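Local coordinates for protein malonate decarboxylase subunit alpha (Acinetobacter baumannii ATCC 17978, PDB 6MPR) that probably acts as the acyl-carrier-protein transferase subunit of malonate decarboxylase, exchanging acetyl for malonyl before the malonyl group is decarboxylated, at residues 316-321 with 336-341; 176-181 with 209-214; 273-278 with 303-308. All blocks are in the same frame, centred on the assembly; numbering follows the deposited sequence.

Contact 1: 316-321 with 336-341; sequences ESVHCF and DVFFTG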
# COMPACT_ATOMS: atom_id res chain seq x y z
N GLU A 316 -22.65 4.54 2.78
CA GLU A 316 -22.28 5.95 2.91
C GLU A 316 -21.18 6.37 1.95
O GLU A 316 -21.17 7.52 1.50
CB GLU A 316 -21.88 6.25 4.35
CG GLU A 316 -23.14 6.19 5.23
CD GLU A 316 -22.88 6.32 6.71
OE1 GLU A 316 -23.82 5.99 7.48
OE2 GLU A 316 -21.77 6.73 7.11
N SER A 317 -20.26 5.47 1.62
CA SER A 317 -19.15 5.81 0.75
C SER A 317 -18.65 4.55 0.06
O SER A 317 -18.64 3.46 0.65
CB SER A 317 -18.01 6.46 1.56
OG SER A 317 -17.40 5.51 2.42
N VAL A 318 -18.24 4.71 -1.19
CA VAL A 318 -17.60 3.63 -1.94
C VAL A 318 -16.43 4.24 -2.68
O VAL A 318 -16.61 5.19 -3.45
CB VAL A 318 -18.55 2.96 -2.94
CG1 VAL A 318 -17.85 1.83 -3.69
CG2 VAL A 318 -19.80 2.46 -2.27
N HIS A 319 -15.23 3.69 -2.46
CA HIS A 319 -14.07 3.93 -3.30
C HIS A 319 -13.83 2.71 -4.17
O HIS A 319 -13.95 1.58 -3.70
CB HIS A 319 -12.82 4.22 -2.45
CG HIS A 319 -11.69 4.75 -3.27
ND1 HIS A 319 -10.69 3.94 -3.76
CD2 HIS A 319 -11.46 5.99 -3.77
CE1 HIS A 319 -9.86 4.67 -4.48
NE2 HIS A 319 -10.31 5.91 -4.52
N CYS A 320 -13.49 2.93 -5.45
CA CYS A 320 -13.57 1.89 -6.47
C CYS A 320 -12.20 1.56 -7.06
O CYS A 320 -11.41 2.47 -7.34
CB CYS A 320 -14.47 2.31 -7.63
SG CYS A 320 -16.19 2.59 -7.18
N PHE A 321 -11.96 0.25 -7.28
CA PHE A 321 -10.78 -0.19 -8.02
C PHE A 321 -10.91 0.09 -9.51
O PHE A 321 -9.90 0.32 -10.19
CB PHE A 321 -10.57 -1.70 -7.84
CG PHE A 321 -10.72 -2.19 -6.43
CD1 PHE A 321 -9.65 -2.16 -5.56
CD2 PHE A 321 -11.93 -2.71 -6.00
CE1 PHE A 321 -9.77 -2.65 -4.27
CE2 PHE A 321 -12.07 -3.20 -4.70
CZ PHE A 321 -11.00 -3.16 -3.83
N ASP A 336 -22.70 11.81 -3.86
CA ASP A 336 -22.50 11.81 -2.41
C ASP A 336 -21.84 10.52 -1.91
O ASP A 336 -21.19 10.54 -0.86
CB ASP A 336 -23.82 12.04 -1.68
CG ASP A 336 -24.22 13.51 -1.66
OD1 ASP A 336 -23.33 14.34 -1.92
OD2 ASP A 336 -25.40 13.83 -1.38
N VAL A 337 -21.99 9.43 -2.65
CA VAL A 337 -21.51 8.12 -2.24
C VAL A 337 -20.18 7.78 -2.88
O VAL A 337 -19.27 7.31 -2.20
CB VAL A 337 -22.57 7.05 -2.57
CG1 VAL A 337 -22.04 5.65 -2.26
CG2 VAL A 337 -23.83 7.34 -1.75
N PHE A 338 -20.04 8.02 -4.18
CA PHE A 338 -18.88 7.63 -4.97
C PHE A 338 -17.88 8.78 -5.09
O PHE A 338 -18.19 9.93 -4.77
CB PHE A 338 -19.31 7.15 -6.36
CG PHE A 338 -20.14 5.88 -6.34
CD1 PHE A 338 -19.53 4.64 -6.28
CD2 PHE A 338 -21.53 5.95 -6.37
CE1 PHE A 338 -20.28 3.47 -6.24
CE2 PHE A 338 -22.30 4.77 -6.32
CZ PHE A 338 -21.66 3.54 -6.26
N PHE A 339 -16.67 8.46 -5.57
CA PHE A 339 -15.65 9.47 -5.83
C PHE A 339 -15.73 9.86 -7.31
O PHE A 339 -15.41 9.06 -8.19
CB PHE A 339 -14.26 8.94 -5.45
CG PHE A 339 -14.04 8.85 -3.95
CD1 PHE A 339 -14.53 7.76 -3.24
CD2 PHE A 339 -13.38 9.87 -3.26
CE1 PHE A 339 -14.35 7.67 -1.85
CE2 PHE A 339 -13.18 9.78 -1.88
CZ PHE A 339 -13.67 8.68 -1.18
N THR A 340 -16.16 11.09 -7.57
CA THR A 340 -16.39 11.54 -8.93
C THR A 340 -15.68 12.87 -9.15
O THR A 340 -15.50 13.65 -8.21
CB THR A 340 -17.89 11.72 -9.22
OG1 THR A 340 -18.43 12.74 -8.37
CG2 THR A 340 -18.65 10.40 -9.03
N GLY A 341 -15.23 13.09 -10.38
CA GLY A 341 -14.56 14.32 -10.70
C GLY A 341 -15.51 15.48 -10.85
O GLY A 341 -16.73 15.31 -10.93
O HOH W 1 -19.30 9.40 0.82
O HOH W 2 -16.12 5.67 -5.98
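The carbonyl oxygen Val337 O is approached twice by the strand at 317-319: Val318 N donates a hydrogen bond to it over 3.0 Å, from above the carbonyl plane, and Ser317 CA adds a C-H...O contact at 3.3 Å. Two waters extend this backbone pairing. One joins Glu316 O to Asp336 O; the other donates to Val318 O at 2.6 Å and accepts from Phe339 N, filling a place where the chains are too far apart to bond directly. Beta-branched Val318 suits the strand and turns both methyls to use: CG2 reaches Val337 CG1 at 3.9 Å, while CB and CG1 lie beside Phe338 CE1. The sulfur of Cys320 comes to the edge of the same ring, with SG 4.0 Å from Phe338 CD1. His319, its ring carried anti to the backbone N (chi1 -168°), presents the CD2 edge to one face of Phe339 in a T-shaped stack, planes at 75° and His319 CD2 3.6 Å from Phe339 CD1. Strand 317-319 is the outermost of a mixed sheet within this chain. Its backbone bonds on the inner side go to Arg296, Trp298 and Leu300 on and around strand 297-299, Cys353 of helix 350-359 packs on His319, and Pro187 of the second subunit packs on Phe339.

Contact 2: 176-181 with 209-214; sequences PSTEDS and LPRVDI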
# COMPACT_ATOMS: atom_id res chain seq x y z
N PRO A 176 -13.77 6.63 -15.51
CA PRO A 176 -14.17 5.52 -14.62
C PRO A 176 -13.23 4.33 -14.69
O PRO A 176 -13.13 3.58 -13.72
CB PRO A 176 -15.57 5.14 -15.13
CG PRO A 176 -16.08 6.41 -15.79
CD PRO A 176 -14.87 7.07 -16.40
N SER A 177 -12.51 4.15 -15.80
CA SER A 177 -11.62 3.01 -15.94
C SER A 177 -10.15 3.38 -15.73
O SER A 177 -9.26 2.77 -16.35
CB SER A 177 -11.83 2.34 -17.30
OG SER A 177 -13.12 1.79 -17.34
N THR A 178 -9.89 4.38 -14.89
CA THR A 178 -8.52 4.73 -14.53
C THR A 178 -7.76 3.51 -14.00
O THR A 178 -6.64 3.23 -14.46
CB THR A 178 -8.55 5.86 -13.50
OG1 THR A 178 -9.07 7.06 -14.12
CG2 THR A 178 -7.16 6.14 -12.97
N GLU A 179 -8.36 2.76 -13.07
CA GLU A 179 -7.79 1.49 -12.61
C GLU A 179 -6.32 1.59 -12.23
O GLU A 179 -5.95 2.41 -11.37
CB GLU A 179 -7.99 0.38 -13.66
CG GLU A 179 -9.47 -0.08 -13.79
CD GLU A 179 -9.66 -1.27 -14.74
OE1 GLU A 179 -9.17 -2.39 -14.43
OE2 GLU A 179 -10.29 -1.09 -15.80
N ASP A 180 -5.47 0.73 -12.85
CA ASP A 180 -4.05 0.66 -12.53
C ASP A 180 -3.21 1.72 -13.21
O ASP A 180 -2.04 1.88 -12.85
CB ASP A 180 -3.41 -0.69 -12.94
CG ASP A 180 -4.30 -1.92 -12.70
OD1 ASP A 180 -5.53 -1.86 -12.89
OD2 ASP A 180 -3.73 -2.99 -12.39
N SER A 181 -3.76 2.44 -14.19
CA SER A 181 -2.88 3.18 -15.11
C SER A 181 -1.94 4.16 -14.42
O SER A 181 -0.75 4.18 -14.77
CB SER A 181 -3.75 3.87 -16.18
OG SER A 181 -4.41 2.88 -16.95
N LEU A 209 -10.92 17.57 -23.03
CA LEU A 209 -10.95 16.39 -22.18
C LEU A 209 -11.86 16.63 -20.99
O LEU A 209 -11.87 17.73 -20.43
CB LEU A 209 -9.56 16.02 -21.67
CG LEU A 209 -8.41 15.81 -22.65
CD1 LEU A 209 -7.15 15.42 -21.86
CD2 LEU A 209 -8.73 14.73 -23.62
N PRO A 210 -12.64 15.64 -20.58
CA PRO A 210 -13.42 15.80 -19.34
C PRO A 210 -12.55 16.17 -18.15
O PRO A 210 -12.89 17.09 -17.39
CB PRO A 210 -14.08 14.42 -19.19
CG PRO A 210 -14.25 13.96 -20.65
CD PRO A 210 -12.95 14.39 -21.29
N ARG A 211 -11.40 15.52 -18.02
CA ARG A 211 -10.35 15.92 -17.10
C ARG A 211 -9.06 15.27 -17.58
O ARG A 211 -9.07 14.38 -18.43
CB ARG A 211 -10.67 15.51 -15.67
CG ARG A 211 -10.79 13.99 -15.50
CD ARG A 211 -11.12 13.60 -14.06
NE ARG A 211 -11.06 12.16 -13.87
CZ ARG A 211 -12.11 11.38 -13.63
NH1 ARG A 211 -13.33 11.92 -13.53
NH2 ARG A 211 -11.93 10.07 -13.48
N VAL A 212 -7.94 15.70 -16.98
CA VAL A 212 -6.65 15.08 -17.22
C VAL A 212 -6.39 14.11 -16.08
O VAL A 212 -6.25 14.52 -14.92
CB VAL A 212 -5.51 16.12 -17.32
CG1 VAL A 212 -4.18 15.41 -17.53
CG2 VAL A 212 -5.78 17.11 -18.46
N ASP A 213 -6.31 12.82 -16.40
CA ASP A 213 -5.95 11.79 -15.44
C ASP A 213 -4.48 11.43 -15.49
O ASP A 213 -3.90 11.07 -14.45
CB ASP A 213 -6.78 10.53 -15.68
CG ASP A 213 -8.23 10.71 -15.30
OD1 ASP A 213 -8.48 10.96 -14.11
OD2 ASP A 213 -9.12 10.58 -16.16
N ILE A 214 -3.87 11.50 -16.67
CA ILE A 214 -2.44 11.26 -16.85
C ILE A 214 -1.90 12.49 -17.57
O ILE A 214 -2.30 12.75 -18.71
CB ILE A 214 -2.15 10.00 -17.69
CG1 ILE A 214 -2.83 8.75 -17.10
CG2 ILE A 214 -0.64 9.80 -17.84
CD1 ILE A 214 -2.28 8.32 -15.77
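Thr178 and Asp213 bring the two irregular segments together with their CA atoms 7.6 Å apart, and Thr178 opens a type II' turn that Ser181 N closes onto Thr178 O at 3.0 Å. Glu179, the first corner residue, has the positive phi (49°) that a type II' turn needs there, an unusual conformation for a residue with a side chain; salt bridging to Arg350 and a bond to Lys70 N tie down its carboxylate. The side chains meet loosely across the contact. Thr178 OG1 lies 3.9 Å from Asp213 CG, but its bonds are to Thr174 OG1 and Gly175 O, so the small hydroxyl ties its own loop together while sitting beside the carboxylate. On the facing segment, Arg211 NE donates almost straight to Asp213 OD1, at 2.9 Å and 177°, the oxygen lying in the guanidinium plane and using its syn side. With NE so held, the edge of the guanidinium lies toward Thr178, Arg211 NH2 being 4.2 Å from Thr178 OG1. Asp213 and Ile214 together face Ile172 as a classic beta bulge, which joins this loop to strand 172-173. Arginine suits its place because its several N-H groups can serve more than one acid: NH1 also bridges to Asp343, while Arg347 is a second partner for Asp213 OD1. At the other end of the contact Ile214 CD1 comes within 4.4 Å of Ser181 C at the start of helix 181-189, while Ser181 OG bonds to Glu65; the isoleucine also packs against Pro182 and Ile185 of that helix.

Contact 3: 273-278 with 303-308; sequences NTAAIE and HPTLIP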
# COMPACT_ATOMS: atom_id res chain seq x y z
N ASN A 273 -22.27 -15.55 -3.13
CA ASN A 273 -22.31 -15.50 -1.68
C ASN A 273 -22.33 -14.06 -1.18
O ASN A 273 -23.13 -13.70 -0.31
CB ASN A 273 -21.11 -16.25 -1.10
CG ASN A 273 -19.78 -15.79 -1.69
OD1 ASN A 273 -19.71 -15.37 -2.86
ND2 ASN A 273 -18.73 -15.87 -0.89
N THR A 274 -21.47 -13.21 -1.73
CA THR A 274 -21.43 -11.83 -1.24
C THR A 274 -22.49 -10.96 -1.88
O THR A 274 -22.92 -9.97 -1.29
CB THR A 274 -20.03 -11.23 -1.44
OG1 THR A 274 -19.61 -11.39 -2.81
CG2 THR A 274 -19.01 -11.90 -0.51
N ALA A 275 -22.94 -11.31 -3.10
CA ALA A 275 -24.06 -10.59 -3.69
C ALA A 275 -25.32 -10.74 -2.84
O ALA A 275 -26.08 -9.78 -2.65
CB ALA A 275 -24.32 -11.08 -5.11
N ALA A 276 -25.55 -11.95 -2.32
CA ALA A 276 -26.67 -12.19 -1.42
C ALA A 276 -26.57 -11.31 -0.18
O ALA A 276 -27.59 -10.77 0.29
CB ALA A 276 -26.75 -13.67 -1.03
N ILE A 277 -25.36 -11.13 0.37
CA ILE A 277 -25.20 -10.23 1.52
C ILE A 277 -25.66 -8.82 1.16
O ILE A 277 -26.48 -8.21 1.86
CB ILE A 277 -23.72 -10.21 1.99
CG1 ILE A 277 -23.35 -11.53 2.67
CG2 ILE A 277 -23.47 -9.04 2.93
CD1 ILE A 277 -21.88 -11.60 3.04
N GLU A 278 -25.12 -8.29 0.05
CA GLU A 278 -25.47 -6.95 -0.40
C GLU A 278 -26.98 -6.81 -0.59
O GLU A 278 -27.56 -5.78 -0.21
CB GLU A 278 -24.73 -6.63 -1.70
CG GLU A 278 -23.19 -6.70 -1.55
CD GLU A 278 -22.43 -6.75 -2.87
OE1 GLU A 278 -22.99 -6.40 -3.92
OE2 GLU A 278 -21.25 -7.17 -2.83
N HIS A 303 -20.83 -2.49 -7.74
CA HIS A 303 -21.63 -3.69 -7.95
C HIS A 303 -23.08 -3.28 -8.20
O HIS A 303 -23.65 -2.54 -7.38
CB HIS A 303 -21.60 -4.59 -6.71
CG HIS A 303 -20.28 -5.25 -6.44
ND1 HIS A 303 -20.12 -6.22 -5.47
CD2 HIS A 303 -19.06 -5.08 -7.01
CE1 HIS A 303 -18.86 -6.62 -5.45
NE2 HIS A 303 -18.20 -5.95 -6.38
N PRO A 304 -23.70 -3.71 -9.30
CA PRO A 304 -25.14 -3.46 -9.43
C PRO A 304 -25.92 -4.06 -8.28
O PRO A 304 -26.97 -3.52 -7.90
CB PRO A 304 -25.50 -4.12 -10.78
CG PRO A 304 -24.20 -4.08 -11.54
CD PRO A 304 -23.18 -4.42 -10.48
N THR A 305 -25.42 -5.15 -7.69
CA THR A 305 -26.15 -5.75 -6.58
C THR A 305 -26.08 -4.91 -5.31
O THR A 305 -26.80 -5.21 -4.35
CB THR A 305 -25.65 -7.16 -6.28
OG1 THR A 305 -24.24 -7.15 -6.03
CG2 THR A 305 -25.97 -8.09 -7.44
N LEU A 306 -25.23 -3.87 -5.27
CA LEU A 306 -25.23 -2.93 -4.15
C LEU A 306 -26.27 -1.82 -4.30
O LEU A 306 -26.48 -1.05 -3.36
CB LEU A 306 -23.83 -2.30 -3.98
CG LEU A 306 -23.50 -1.67 -2.62
CD1 LEU A 306 -23.45 -2.76 -1.55
CD2 LEU A 306 -22.16 -0.93 -2.70
N ILE A 307 -26.95 -1.72 -5.45
CA ILE A 307 -27.89 -0.61 -5.66
C ILE A 307 -28.96 -0.53 -4.57
O ILE A 307 -29.18 0.57 -4.04
CB ILE A 307 -28.48 -0.68 -7.07
CG1 ILE A 307 -27.38 -0.36 -8.11
CG2 ILE A 307 -29.65 0.29 -7.23
CD1 ILE A 307 -27.84 -0.50 -9.55
N PRO A 308 -29.64 -1.61 -4.18
CA PRO A 308 -30.66 -1.46 -3.12
C PRO A 308 -30.08 -0.97 -1.80
O PRO A 308 -30.70 -0.14 -1.12
CB PRO A 308 -31.27 -2.87 -3.03
CG PRO A 308 -31.06 -3.44 -4.40
CD PRO A 308 -29.69 -2.96 -4.78
O HOH W 3 -28.03 -4.09 -2.26
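Two consecutive beta-alpha-beta crossovers of the mixed sheet meet where helix 272-287 lies against the approach to helix 307-311, and Glu278 is the residue that joins them. Its carboxylate reaches over to the second segment through an extended chain (chi2 165°). Thr305 OG1 donates to Glu278 OE1 over a short 2.6 Å, on the syn side but 33° out of the carboxylate plane; chi1 of 56° sets this hydroxyl between the threonine's own backbone N and carbonyl carbon. His303 ND1 donates to Glu278 OE2 at 3.0 Å, and more weakly to Glu278 OE1 at 3.3 Å, so one ND1-H is shared unevenly by the two oxygens. His268 ND1, at the end of strand 265-268, is also hydrogen-bonded to Glu278 OE2. The carboxylate thus links the first strand of one crossover, its helix and the linker of the next, a role for which a long acidic side chain is well suited in this buried position. The aliphatic part of Glu278 is used too: CG touches Leu306 CD1 at 3.9 Å. One turn earlier, Ala275 is small enough to let Thr305 close in, CB lying 4.0 Å from Thr305 OG1. Alongside, a water donates to both Glu278 O and Thr305 O.

How the contacts relate
All three contacts are buried, yet they differ in what surrounds them. Contact 3 lies wholly within one chain and depends on a shared carboxylate. Contact 1 is made mainly by backbone pairing, water and aromatic rings, contact 2 by loose van der Waals approach beside salt bridges made within 209-214 and to residues such as Asp343 and Arg347. The second subunit touches both, bonding to Asp336 in contact 1 and packing Phe190 on Arg211 in contact 2. Contacts 1 and 3 serve the same mixed sheet: helix 307-311 leads into strand 317-319, and Val318 CG2 touches Leu306 CD2 at 4.2 Å. Contact 2 belongs to loops of the parallel sheet and touches contact 1, where Phe321 O packs on Glu179 CG.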